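Local atomic coordinates of tRNA threonylcarbamoyladenosine dehydratase (Escherichia coli, PDB entry 4D79), a protein that catalyses the ATP-dependent dehydration of threonylcarbamoyladenosine at position 37 of tRNAs to its cyclic form, and can accept sulfur from the desulfurase CsdA in vitro. Residues Q26-A31 with T52-I57. Numbering follows the deposited sequence.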
loop_
_atom_site.group_PDB
_atom_site.type_symbol
_atom_site.label_atom_id
_atom_site.label_comp_id
_atom_site.label_asym_id
_atom_site.label_seq_id
_atom_site.Cartn_x
_atom_site.Cartn_y
_atom_site.Cartn_z
ATOM N N GLN B 26 -2.412 8.367 21.736
ATOM C CA GLN B 26 -2.758 9.747 22.058
ATOM C C GLN B 26 -1.909 10.732 21.256
ATOM O O GLN B 26 -2.415 11.763 20.796
ATOM C CB GLN B 26 -2.613 9.999 23.563
ATOM C CG GLN B 26 -3.019 11.400 23.956
ATOM C CD GLN B 26 -4.493 11.652 23.863
ATOM O OE1 GLN B 26 -5.290 11.153 24.672
ATOM N NE2 GLN B 26 -4.886 12.351 22.825
ATOM N N LEU B 27 -0.622 10.429 21.066
ATOM C CA LEU B 27 0.227 11.288 20.238
ATOM C C LEU B 27 -0.358 11.439 18.841
ATOM O O LEU B 27 -0.385 12.540 18.287
ATOM C CB LEU B 27 1.642 10.702 20.145
ATOM C CG LEU B 27 2.676 11.476 19.326
ATOM C CD1 LEU B 27 3.052 12.795 20.031
ATOM C CD2 LEU B 27 3.903 10.603 19.111
ATOM N N PHE B 28 -0.771 10.312 18.236
ATOM C CA PHE B 28 -1.370 10.340 16.913
ATOM C C PHE B 28 -2.684 11.117 16.919
ATOM O O PHE B 28 -2.961 11.907 15.990
ATOM C CB PHE B 28 -1.597 8.911 16.375
ATOM C CG PHE B 28 -0.335 8.062 16.233
ATOM C CD1 PHE B 28 0.932 8.612 16.284
ATOM C CD2 PHE B 28 -0.443 6.669 16.032
ATOM C CE1 PHE B 28 2.072 7.798 16.140
ATOM C CE2 PHE B 28 0.698 5.875 15.890
ATOM C CZ PHE B 28 1.948 6.445 15.947
ATOM N N ALA B 29 -3.524 10.896 17.929
ATOM C CA ALA B 29 -4.810 11.594 17.961
ATOM C C ALA B 29 -4.624 13.112 18.063
ATOM O O ALA B 29 -5.437 13.884 17.543
ATOM C CB ALA B 29 -5.661 11.082 19.121
ATOM N N ASP B 30 -3.562 13.544 18.717
ATOM C CA ASP B 30 -3.249 14.953 18.930
ATOM C C ASP B 30 -2.488 15.560 17.757
ATOM O O ASP B 30 -2.259 16.782 17.742
ATOM C CB ASP B 30 -2.380 15.112 20.175
ATOM C CG ASP B 30 -3.120 14.891 21.455
ATOM O OD1 ASP B 30 -4.339 15.020 21.437
ATOM O OD2 ASP B 30 -2.473 14.705 22.506
ATOM N N ALA B 31 -2.097 14.745 16.782
ATOM C CA ALA B 31 -1.237 15.218 15.700
ATOM C C ALA B 31 -2.056 15.846 14.593
ATOM O O ALA B 31 -3.224 15.522 14.379
ATOM C CB ALA B 31 -0.388 14.087 15.129
ATOM N N THR B 52 -4.435 5.046 10.901
ATOM C CA THR B 52 -3.564 4.908 12.055
ATOM C C THR B 52 -3.921 5.910 13.154
ATOM O O THR B 52 -3.110 6.177 14.043
ATOM C CB THR B 52 -2.102 5.015 11.625
ATOM O OG1 THR B 52 -1.881 4.259 10.411
ATOM C CG2 THR B 52 -1.176 4.463 12.655
ATOM N N GLY B 53 -5.139 6.446 13.134
ATOM C CA GLY B 53 -5.602 7.245 14.242
ATOM C C GLY B 53 -5.041 8.646 14.306
ATOM O O GLY B 53 -5.040 9.228 15.381
ATOM N N ILE B 54 -4.555 9.200 13.194
ATOM C CA ILE B 54 -4.138 10.608 13.160
ATOM C C ILE B 54 -5.365 11.506 13.294
ATOM O O ILE B 54 -6.351 11.359 12.571
ATOM C CB ILE B 54 -3.337 10.897 11.881
ATOM C CG1 ILE B 54 -2.021 10.108 11.902
ATOM C CG2 ILE B 54 -3.075 12.350 11.732
ATOM C CD1 ILE B 54 -1.003 10.589 12.933
ATOM N N GLY B 55 -5.309 12.450 14.237
ATOM C CA GLY B 55 -6.523 13.151 14.648
ATOM C C GLY B 55 -6.918 14.324 13.795
ATOM O O GLY B 55 -8.098 14.703 13.789
ATOM N N ALA B 56 -5.976 14.882 13.045
ATOM C CA ALA B 56 -6.250 16.002 12.160
ATOM C C ALA B 56 -5.373 15.839 10.935
ATOM O O ALA B 56 -4.176 15.547 11.042
ATOM C CB ALA B 56 -5.986 17.366 12.806
ATOM N N ILE B 57 -5.974 15.998 9.778
ATOM C CA ILE B 57 -5.279 15.825 8.520
ATOM C C ILE B 57 -5.651 16.995 7.632
ATOM O O ILE B 57 -6.837 17.303 7.473
ATOM C CB ILE B 57 -5.644 14.477 7.843
ATOM C CG1 ILE B 57 -5.200 13.310 8.731
ATOM C CG2 ILE B 57 -5.008 14.367 6.467
ATOM C CD1 ILE B 57 -5.781 11.947 8.301
#
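Phe28 reaches from the last turn of helix 22-29 onto the bend at 52-55, with CG anti to its own carbonyl carbon (chi1 -60°). Its CB touches both Gly53 O, 3.6 Å away, and Ile54 CD1, at 3.9 Å. Farther out, CD2 lies 3.4 Å from Thr52 O, which approaches the ring obliquely, and CE2 meets Thr52 CG2 at 4.0 Å. The ring also packs on Leu257 and Met261 of helix 242-266 and stands edge-to-face with Tyr20. An alanine here would probably take the ring from the Thr52 methyl, leave Tyr20 without its edge-to-face partner and open a gap beside Leu257 and Met261. The backbone of Phe28 contributes too: its O accepts Gly55 N at 3.0 Å (N-H...O angle 142°) and Ala31 N from the opposite face of the carbonyl plane, so two bonds satisfy this buried oxygen. Alongside, Gly55 CA sits 3.2 Å from Ala29 O in a CA-H...O contact; the two backbones pass this close at Gly55, which has no side chain. A weak bond from Ala56 N to Ala31 O, 3.1 Å, continues the pairing where strands 32-36 and 56-60 begin. Gly53, with positive phi, is the C-prime residue of the Schellman motif ending helix 42-51, and the contact closes the base of the first beta-alpha-beta crossover of the Rossmann-like ThiF fold.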